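Local coordinates for protein beta-hexosaminidase (Neisseria gonorrhoeae, PDB 6JTJ) that probably cleaves terminal beta-1,4-linked N-acetylglucosamine from peptidoglycan fragments during cell-wall recycling, as a family 3 glycoside hydrolase, at residues 103-108 with 161-166; 172-177 with 216-221; 206-211 with 254-259. All coordinates share one frame; numbering follows the deposited sequence.

Contact 1: residues 103-108 with 161-166; sequences AVDHEG and LSFTPV. With NAG (2-acetamido-2-deoxy-beta-D-glucopyranose), chain I.
Ala103 and Val104 pair in parallel with Leu161 and Ser162: Val104 N donates to Leu161 O at 3.1 Å and Phe163 N to Val104 O at 2.8 Å, after which an inverse gamma turn centred on Phe163 ends the strand. The methyl of Ala103 meets the far end of the phenylalanine ring, with CB 3.4 Å from Phe163 CZ. Asp105 brings OD1 to the edge of that ring, 3.3 Å from Phe163 CB, the carboxylate and ring planes standing 46° apart. Both carboxylate oxygens of Asp105 grip the sugar: Asp105 OD1 accepts from NAG O4 (2.8 Å) and Asp105 OD2 from NAG O6 (2.7 Å), while Arg113 pairs with OD2. Ser162 OG donates to His106 O at 2.6 Å from above the carbonyl plane. Glu107, extended beyond CG, slides past Thr164 and rests OE1 3.5 Å from Val166 CG2; its carboxylate pairs with Arg180 and Lys210. A water joins Glu107 O to Thr164 OG1. Strand 69-74 bonds to Ala103 from the next position in the sheet, helix 136-155 covers Val104 and Ser162 through Leu154, and helix 186-202 meets Thr164 with Leu200.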
loop_
_atom_site.group_PDB
_atom_site.type_symbol
_atom_site.label_atom_id
_atom_site.label_comp_id
_atom_site.label_asym_id
_atom_site.label_seq_id
_atom_site.Cartn_x
_atom_site.Cartn_y
_atom_site.Cartn_z
ATOM N N ALA C 103 2.597 20.234 -7.702
ATOM C CA ALA C 103 2.836 19.445 -6.497
ATOM C C ALA C 103 3.488 18.109 -6.797
ATOM O O ALA C 103 3.537 17.664 -7.945
ATOM C CB ALA C 103 1.533 19.226 -5.750
ATOM N N VAL C 104 4.030 17.505 -5.742
ATOM C CA VAL C 104 4.655 16.179 -5.807
ATOM C C VAL C 104 4.571 15.504 -4.429
ATOM O O VAL C 104 4.419 16.172 -3.406
ATOM C CB VAL C 104 6.129 16.285 -6.253
ATOM C CG1 VAL C 104 6.993 16.895 -5.154
ATOM C CG2 VAL C 104 6.682 14.936 -6.678
ATOM N N ASP C 105 4.623 14.180 -4.426
ATOM C CA ASP C 105 4.701 13.387 -3.207
ATOM C C ASP C 105 6.161 13.171 -2.793
ATOM O O ASP C 105 6.783 12.181 -3.195
ATOM C CB ASP C 105 4.017 12.018 -3.409
ATOM C CG ASP C 105 2.522 12.129 -3.672
ATOM O OD1 ASP C 105 1.821 12.673 -2.798
ATOM O OD2 ASP C 105 2.040 11.638 -4.720
ATOM N N HIS C 106 6.708 14.112 -2.017
ATOM C CA HIS C 106 7.967 13.892 -1.307
ATOM C C HIS C 106 7.680 13.834 0.170
ATOM O O HIS C 106 7.558 14.864 0.830
ATOM C CB HIS C 106 9.004 14.983 -1.597
ATOM C CG HIS C 106 9.865 14.693 -2.786
ATOM N ND1 HIS C 106 11.152 15.164 -2.906
ATOM C CD2 HIS C 106 9.623 13.981 -3.906
ATOM C CE1 HIS C 106 11.672 14.740 -4.042
ATOM N NE2 HIS C 106 10.762 14.027 -4.673
ATOM N N GLU C 107 7.552 12.615 0.676
ATOM C CA GLU C 107 7.391 12.377 2.100
ATOM C C GLU C 107 8.730 12.019 2.709
ATOM O O GLU C 107 9.084 12.516 3.775
ATOM C CB GLU C 107 6.435 11.217 2.349
ATOM C CG GLU C 107 4.994 11.496 1.973
ATOM C CD GLU C 107 4.106 10.266 2.080
ATOM O OE1 GLU C 107 4.444 9.330 2.835
ATOM O OE2 GLU C 107 3.066 10.245 1.408
ATOM N N GLY C 108 9.430 11.101 2.052
ATOM C CA GLY C 108 10.605 10.482 2.609
ATOM C C GLY C 108 10.544 8.961 2.527
ATOM O O GLY C 108 9.480 8.365 2.403
ATOM N N LEU C 161 4.683 22.712 -3.788
ATOM C CA LEU C 161 4.214 22.011 -2.604
ATOM C C LEU C 161 4.557 20.526 -2.695
ATOM O O LEU C 161 4.416 19.917 -3.764
ATOM C CB LEU C 161 2.703 22.169 -2.562
ATOM C CG LEU C 161 1.861 21.387 -1.562
ATOM C CD1 LEU C 161 1.915 22.049 -0.203
ATOM C CD2 LEU C 161 0.437 21.345 -2.033
ATOM N N SER C 162 4.991 19.952 -1.580
ATOM C CA SER C 162 5.006 18.495 -1.407
ATOM C C SER C 162 3.803 18.051 -0.578
ATOM O O SER C 162 3.422 18.719 0.384
ATOM C CB SER C 162 6.277 18.041 -0.707
ATOM O OG SER C 162 6.244 16.641 -0.473
ATOM N N PHE C 163 3.187 16.941 -0.975
ATOM C CA PHE C 163 2.059 16.389 -0.239
ATOM C C PHE C 163 2.572 15.642 1.001
ATOM O O PHE C 163 2.699 14.435 1.004
ATOM C CB PHE C 163 1.188 15.478 -1.141
ATOM C CG PHE C 163 0.431 16.218 -2.232
ATOM C CD1 PHE C 163 -0.285 17.368 -1.940
ATOM C CD2 PHE C 163 0.415 15.768 -3.547
ATOM C CE1 PHE C 163 -1.001 18.040 -2.927
ATOM C CE2 PHE C 163 -0.310 16.439 -4.535
ATOM C CZ PHE C 163 -1.021 17.572 -4.222
ATOM N N THR C 164 2.853 16.410 2.046
ATOM C CA THR C 164 3.411 15.909 3.276
ATOM C C THR C 164 3.083 16.957 4.339
ATOM O O THR C 164 2.958 18.155 4.022
ATOM C CB THR C 164 4.920 15.653 3.096
ATOM O OG1 THR C 164 5.423 14.816 4.142
ATOM C CG2 THR C 164 5.711 16.964 3.043
ATOM N N PRO C 165 2.933 16.540 5.606
ATOM C CA PRO C 165 3.199 15.239 6.181
ATOM C C PRO C 165 2.021 14.297 6.370
ATOM O O PRO C 165 0.870 14.726 6.524
ATOM C CB PRO C 165 3.698 15.596 7.555
ATOM C CG PRO C 165 2.849 16.767 7.941
ATOM C CD PRO C 165 2.686 17.546 6.661
ATOM N N VAL C 166 2.363 13.014 6.448
ATOM C CA VAL C 166 1.482 11.991 6.967
ATOM C C VAL C 166 1.257 12.208 8.468
ATOM O O VAL C 166 2.215 12.292 9.231
ATOM C CB VAL C 166 2.087 10.598 6.719
ATOM C CG1 VAL C 166 1.289 9.513 7.433
ATOM C CG2 VAL C 166 2.122 10.320 5.226
HETATM C C1 NAG I . -2.830 8.424 -2.621
HETATM C C2 NAG I . -1.822 8.277 -1.472
HETATM C C3 NAG I . -1.414 9.636 -0.954
HETATM C C4 NAG I . -0.967 10.544 -2.098
HETATM C C5 NAG I . -2.068 10.714 -3.127
HETATM C C6 NAG I . -1.559 11.466 -4.360
HETATM C C7 NAG I . -1.760 6.559 0.346
HETATM C C8 NAG I . -0.407 6.208 -0.113
HETATM N N2 NAG I . -2.352 7.531 -0.358
HETATM O O1 NAG I . -2.839 7.258 -3.424
HETATM O O3 NAG I . -0.393 9.466 0.003
HETATM O O4 NAG I . -0.547 11.800 -1.630
HETATM O O5 NAG I . -2.492 9.437 -3.556
HETATM O O6 NAG I . -0.537 10.770 -5.056
HETATM O O7 NAG I . -2.287 5.945 1.289
HETATM O O HOH W 1 7.885 14.676 5.119
#

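Contact 2: residues 172-177 with 216-221; sequences GNCAVI and GFVEGD. With NAG (2-acetamido-2-deoxy-beta-D-glucopyranose), chain G.
The loop that follows strand 208-212 of the NagZ barrel, which carries the predicted catalytic residues Asp221 and His223, is held through its residues 216-221 by Asn173 and Cys174. No regular strand pairing joins the two segments; two direct hydrogen bonds, both to main-chain carbonyls, and two waters join them. Asn173 lies with CG anti to its own carbonyl carbon (chi1 -68°), which brings the amide over Phe217. ND2 of Asn173 donates to Phe217 O at 2.8 Å, with a bent N-H...O angle of 141°, and the same nitrogen stands over one face of the Phe217 ring, offset toward its rim. That ring also packs edge-to-face on Trp171. Cys174 reaches the next carbonyl, its CB 3.1 Å from Val218 O, and SG lies against Val218 CG2. At Gly220 the chain passes close beside Cys174 and Val176, with Gly220 N 4.0 Å from Cys174 SG. Of the waters, one links Cys174 N to Gly216 O; the other accepts from both Ala175 N and Gly220 N and lies within bonding distance of Asn173 O and Asp221 OD2. Beyond this loop pair stands the second subunit, whose Arg113 forms salt bridges with both Glu219 and Asp221, while its Val176 packs on Val176 here. The loop that bears Asp221 is thus tied at once to its own barrel and to a residue predicted to bind substrate in the partner. Farther along the segments, the methyl of Ala175 touches Asp221 CB at 4.0 Å. The contact closes at Gly220 O, which accepts from Val176 N at 2.9 Å, the donor lying nearly on the line of the C=O bond.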
loop_
_atom_site.group_PDB
_atom_site.type_symbol
_atom_site.label_atom_id
_atom_site.label_comp_id
_atom_site.label_asym_id
_atom_site.label_seq_id
_atom_site.Cartn_x
_atom_site.Cartn_y
_atom_site.Cartn_z
ATOM N N GLY C 172 0.123 0.001 14.162
ATOM C CA GLY C 172 0.667 -1.332 13.892
ATOM C C GLY C 172 -0.290 -2.199 13.072
ATOM O O GLY C 172 -0.138 -3.420 13.023
ATOM N N ASN C 173 -1.224 -1.562 12.368
ATOM C CA ASN C 173 -2.195 -2.265 11.532
ATOM C C ASN C 173 -2.054 -2.099 10.013
ATOM O O ASN C 173 -2.472 -2.982 9.271
ATOM C CB ASN C 173 -3.600 -1.796 11.894
ATOM C CG ASN C 173 -4.032 -2.229 13.288
ATOM O OD1 ASN C 173 -3.488 -3.186 13.869
ATOM N ND2 ASN C 173 -4.975 -1.483 13.861
ATOM N N CYS C 174 -1.524 -0.963 9.556
ATOM C CA CYS C 174 -1.646 -0.545 8.153
ATOM C C CYS C 174 -0.303 -0.531 7.431
ATOM O O CYS C 174 0.503 0.398 7.604
ATOM C CB CYS C 174 -2.254 0.853 8.068
ATOM S SG CYS C 174 -2.824 1.208 6.394
ATOM N N ALA C 175 -0.067 -1.550 6.626
ATOM C CA ALA C 175 1.231 -1.724 5.961
ATOM C C ALA C 175 1.498 -0.635 4.941
ATOM O O ALA C 175 2.611 -0.175 4.803
ATOM C CB ALA C 175 1.290 -3.080 5.262
ATOM N N VAL C 176 0.474 -0.216 4.216
ATOM C CA VAL C 176 0.666 0.789 3.201
ATOM C C VAL C 176 1.144 2.124 3.797
ATOM O O VAL C 176 1.783 2.919 3.099
ATOM C CB VAL C 176 -0.571 0.941 2.279
ATOM C CG1 VAL C 176 -1.771 1.586 2.970
ATOM C CG2 VAL C 176 -0.196 1.740 1.048
ATOM N N ILE C 177 0.751 2.411 5.041
ATOM C CA ILE C 177 1.261 3.581 5.738
ATOM C C ILE C 177 2.618 3.176 6.278
ATOM O O ILE C 177 3.617 3.751 5.890
ATOM C CB ILE C 177 0.330 4.076 6.867
ATOM C CG1 ILE C 177 -1.057 4.461 6.327
ATOM C CG2 ILE C 177 0.950 5.257 7.608
ATOM C CD1 ILE C 177 -1.064 5.479 5.217
ATOM N N GLY C 216 -4.399 5.239 9.960
ATOM C CA GLY C 216 -3.510 4.353 10.684
ATOM C C GLY C 216 -4.087 3.064 11.254
ATOM O O GLY C 216 -3.339 2.142 11.552
ATOM N N PHE C 217 -5.389 3.034 11.488
ATOM C CA PHE C 217 -5.992 1.945 12.254
ATOM C C PHE C 217 -6.468 0.790 11.367
ATOM O O PHE C 217 -6.458 -0.353 11.795
ATOM C CB PHE C 217 -7.151 2.447 13.123
ATOM C CG PHE C 217 -7.676 1.410 14.090
ATOM C CD1 PHE C 217 -7.051 1.203 15.313
ATOM C CD2 PHE C 217 -8.777 0.629 13.772
ATOM C CE1 PHE C 217 -7.539 0.259 16.229
ATOM C CE2 PHE C 217 -9.268 -0.312 14.667
ATOM C CZ PHE C 217 -8.642 -0.498 15.905
ATOM N N VAL C 218 -6.878 1.091 10.139
ATOM C CA VAL C 218 -7.304 0.045 9.218
ATOM C C VAL C 218 -6.118 -0.784 8.744
ATOM O O VAL C 218 -4.967 -0.415 8.946
ATOM C CB VAL C 218 -7.980 0.589 7.964
ATOM C CG1 VAL C 218 -9.216 1.356 8.338
ATOM C CG2 VAL C 218 -7.015 1.458 7.145
ATOM N N GLU C 219 -6.417 -1.977 8.255
ATOM C CA GLU C 219 -5.403 -2.809 7.636
ATOM C C GLU C 219 -5.412 -2.409 6.190
ATOM O O GLU C 219 -6.455 -2.059 5.652
ATOM C CB GLU C 219 -5.684 -4.284 7.833
ATOM C CG GLU C 219 -5.375 -4.789 9.241
ATOM C CD GLU C 219 -5.779 -6.258 9.402
ATOM O OE1 GLU C 219 -6.985 -6.524 9.532
ATOM O OE2 GLU C 219 -4.903 -7.145 9.404
ATOM N N GLY C 220 -4.250 -2.424 5.574
ATOM C CA GLY C 220 -4.137 -1.992 4.194
ATOM C C GLY C 220 -2.872 -2.580 3.604
ATOM O O GLY C 220 -1.770 -2.078 3.829
ATOM N N ASP C 221 -3.029 -3.645 2.833
ATOM C CA ASP C 221 -1.891 -4.371 2.300
ATOM C C ASP C 221 -2.233 -5.051 1.004
ATOM O O ASP C 221 -1.577 -5.932 0.547
ATOM C CB ASP C 221 -1.354 -5.369 3.346
ATOM C CG ASP C 221 -2.445 -6.230 3.966
ATOM O OD1 ASP C 221 -2.956 -7.101 3.268
ATOM O OD2 ASP C 221 -2.781 -6.035 5.112
HETATM C C1 NAG G . -3.510 -8.927 -2.335
HETATM C C2 NAG G . -2.113 -8.799 -1.793
HETATM C C3 NAG G . -1.521 -10.181 -1.400
HETATM C C4 NAG G . -2.538 -10.936 -0.553
HETATM C C5 NAG G . -3.892 -10.970 -1.262
HETATM C C6 NAG G . -4.956 -11.762 -0.505
HETATM C C7 NAG G . -0.435 -7.038 -2.322
HETATM C C8 NAG G . -0.328 -6.779 -0.874
HETATM N N2 NAG G . -1.352 -7.931 -2.694
HETATM O O1 NAG G . -4.038 -7.616 -2.373
HETATM O O3 NAG G . -0.365 -10.043 -0.600
HETATM O O4 NAG G . -2.116 -12.234 -0.156
HETATM O O5 NAG G . -4.296 -9.636 -1.428
HETATM O O6 NAG G . -5.264 -11.179 0.730
HETATM O O7 NAG G . 0.305 -6.436 -3.108
HETATM O O HOH W 2 -1.836 -3.950 6.644
HETATM O O HOH W 3 -0.915 1.275 11.300
#

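Contact 3: residues 206-211 with 254-259; sequences KSCGKH and AVMPAH. With NAG (2-acetamido-2-deoxy-beta-D-glucopyranose), chain I.
Cys208 and Gly209 lie beside Ala254 and Val255 as parallel strands, their short axes 24° apart. Gly209 N donates to Ala254 O at 3.0 Å, and Gly209 O receives Met256 N at 3.0 Å in a nearly straight bond (163°). A weak bond from Ala254 N to Ser207 O precedes them. CA-H...O contacts fill the same seam, among them His211 CA to Met256 O, where the chain turns its corner after a cis peptide between Lys210 and His211.

On the face that carries Cys208 and Ala254, the two strands meet through apolar atoms. Cys208 SG touches Ala254 CB at 3.8 Å and also meets Met256 CG. The aliphatic part of Lys210 runs alongside Met256 and points the same way, with CD 3.8 Å from Met256 CG. Beyond the corner, His211 CB rests on Ala258.

Lys210 bends at chi3 (-73°) and carries NZ to the sugar hydroxyls, giving hydrogen bonds from Lys210 NZ to NAG O4 (3.0 Å) and NAG O3 (3.2 Å). The same ammonium makes a salt bridge with Glu107 OE2 and a hydrogen bond with Phe163 O, so four oxygens bond to it, which should hold it in place. His211 meets the sugar with its ring edge, His211 NE2 and NAG O3 being 2.9 Å apart in a hydrogen bond. Its ND1 bonds to Asp168, and Lys210 CB covers one ring face over its centre; together these should hold the imidazole against rotation. Lys210 and His211 reach the sugar from the C-terminal end of one of two parallel strands, as expected for the substrate pocket of the TIM-type barrel of family 3 catalytic domains.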
loop_
_atom_site.group_PDB
_atom_site.type_symbol
_atom_site.label_atom_id
_atom_site.label_comp_id
_atom_site.label_asym_id
_atom_site.label_seq_id
_atom_site.Cartn_x
_atom_site.Cartn_y
_atom_site.Cartn_z
ATOM N N LYS C 206 4.130 25.322 2.036
ATOM C CA LYS C 206 3.108 24.942 2.994
ATOM C C LYS C 206 3.040 23.416 3.156
ATOM O O LYS C 206 3.798 22.689 2.521
ATOM C CB LYS C 206 1.750 25.461 2.525
ATOM C CG LYS C 206 1.707 26.973 2.305
ATOM C CD LYS C 206 2.075 27.724 3.566
ATOM C CE LYS C 206 1.700 29.187 3.445
ATOM N NZ LYS C 206 2.297 29.802 2.221
ATOM N N SER C 207 2.127 22.944 4.013
ATOM C CA SER C 207 1.978 21.517 4.301
ATOM C C SER C 207 0.609 20.967 3.875
ATOM O O SER C 207 -0.359 21.713 3.691
ATOM C CB SER C 207 2.130 21.283 5.780
ATOM O OG SER C 207 1.024 21.866 6.465
ATOM N N CYS C 208 0.560 19.647 3.679
ATOM C CA CYS C 208 -0.668 18.940 3.341
ATOM C C CYS C 208 -0.752 17.689 4.190
ATOM O O CYS C 208 0.027 16.748 3.980
ATOM C CB CYS C 208 -0.690 18.564 1.854
ATOM S SG CYS C 208 -2.133 17.600 1.381
ATOM N N GLY C 209 -1.674 17.696 5.150
ATOM C CA GLY C 209 -1.824 16.593 6.069
ATOM C C GLY C 209 -2.554 15.428 5.426
ATOM O O GLY C 209 -3.517 15.643 4.716
ATOM N N LYS C 210 -2.086 14.211 5.676
ATOM C CA LYS C 210 -2.681 13.004 5.105
ATOM C C LYS C 210 -2.795 11.936 6.188
ATOM O O LYS C 210 -1.895 11.856 7.023
ATOM C CB LYS C 210 -1.767 12.437 4.011
ATOM C CG LYS C 210 -1.216 13.465 3.065
ATOM C CD LYS C 210 -0.710 12.822 1.770
ATOM C CE LYS C 210 0.591 12.067 1.941
ATOM N NZ LYS C 210 1.335 12.046 0.636
ATOM N N HIS C 211 -3.830 11.076 6.200
ATOM C CA HIS C 211 -4.976 11.075 5.298
ATOM C C HIS C 211 -6.199 11.227 6.176
ATOM O O HIS C 211 -6.533 10.332 6.934
ATOM C CB HIS C 211 -5.033 9.771 4.505
ATOM C CG HIS C 211 -3.776 9.475 3.763
ATOM N ND1 HIS C 211 -2.640 8.989 4.381
ATOM C CD2 HIS C 211 -3.469 9.594 2.451
ATOM C CE1 HIS C 211 -1.695 8.807 3.481
ATOM N NE2 HIS C 211 -2.169 9.171 2.305
ATOM N N ALA C 254 -3.537 22.275 3.285
ATOM C CA ALA C 254 -4.359 21.313 2.598
ATOM C C ALA C 254 -4.428 20.009 3.353
ATOM O O ALA C 254 -3.622 19.730 4.253
ATOM C CB ALA C 254 -3.787 21.058 1.222
ATOM N N VAL C 255 -5.374 19.200 2.928
ATOM C CA VAL C 255 -5.596 17.871 3.472
ATOM C C VAL C 255 -5.905 16.930 2.301
ATOM O O VAL C 255 -6.529 17.357 1.314
ATOM C CB VAL C 255 -6.744 17.978 4.476
ATOM C CG1 VAL C 255 -7.596 16.741 4.505
ATOM C CG2 VAL C 255 -6.202 18.319 5.862
ATOM N N MET C 256 -5.427 15.691 2.397
ATOM C CA MET C 256 -5.841 14.613 1.521
ATOM C C MET C 256 -6.669 13.665 2.386
ATOM O O MET C 256 -6.256 13.309 3.485
ATOM C CB MET C 256 -4.682 13.748 0.984
ATOM C CG MET C 256 -3.694 14.376 -0.084
ATOM S SD MET C 256 -4.245 14.437 -1.789
ATOM C CE MET C 256 -5.364 13.027 -1.847
ATOM N N PRO C 257 -7.828 13.228 1.879
ATOM C CA PRO C 257 -8.676 12.364 2.681
ATOM C C PRO C 257 -8.277 10.916 2.561
ATOM O O PRO C 257 -7.678 10.515 1.564
ATOM C CB PRO C 257 -10.055 12.591 2.067
ATOM C CG PRO C 257 -9.757 12.765 0.621
ATOM C CD PRO C 257 -8.414 13.480 0.557
ATOM N N ALA C 258 -8.613 10.141 3.580
ATOM C CA ALA C 258 -8.427 8.696 3.531
ATOM C C ALA C 258 -9.530 8.066 2.678
ATOM O O ALA C 258 -10.692 8.444 2.779
ATOM C CB ALA C 258 -8.458 8.113 4.934
ATOM N N HIS C 259 -9.141 7.105 1.843
ATOM C CA HIS C 259 -10.090 6.261 1.137
ATOM C C HIS C 259 -10.482 5.135 2.083
ATOM O O HIS C 259 -10.031 3.992 1.954
ATOM C CB HIS C 259 -9.460 5.728 -0.155
ATOM C CG HIS C 259 -10.430 5.079 -1.082
ATOM N ND1 HIS C 259 -11.680 5.592 -1.385
ATOM C CD2 HIS C 259 -10.305 3.937 -1.789
ATOM C CE1 HIS C 259 -12.286 4.773 -2.228
ATOM N NE2 HIS C 259 -11.471 3.765 -2.489
HETATM C C1 NAG I . -2.830 8.424 -2.621
HETATM C C2 NAG I . -1.822 8.277 -1.472
HETATM C C3 NAG I . -1.414 9.636 -0.954
HETATM C C4 NAG I . -0.967 10.544 -2.098
HETATM C C5 NAG I . -2.068 10.714 -3.127
HETATM C C6 NAG I . -1.559 11.466 -4.360
HETATM C C7 NAG I . -1.760 6.559 0.346
HETATM C C8 NAG I . -0.407 6.208 -0.113
HETATM N N2 NAG I . -2.352 7.531 -0.358
HETATM O O1 NAG I . -2.839 7.258 -3.424
HETATM O O3 NAG I . -0.393 9.466 0.003
HETATM O O4 NAG I . -0.547 11.800 -1.630
HETATM O O5 NAG I . -2.492 9.437 -3.556
HETATM O O6 NAG I . -0.537 10.770 -5.056
HETATM O O7 NAG I . -2.287 5.945 1.289
#

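How the contacts relate
Contacts 1 and 3 belong to the same barrel sheet, their centres about 9 Å apart, and line one sugar pocket. Lys210 NZ bridges them, reaching Glu107 OE2 at 2.6 Å and, probably as a hydrogen bond, Phe163 O at 2.8 Å, which ties the strand carrying Glu107 to the strand carrying Lys210. Contact 2 lies farther out, its centre about 19 Å from that of contact 1 and about 17 Å from that of contact 3. Ile177 connects it to both: its CG2 packs 4.3 Å from Val166 CG1, and its CD1 3.8 Å from His211 CE1. The predicted nucleophile Asp294 touches His259, at the end of contact 3, while Asp221 in contact 2 faces the second subunit.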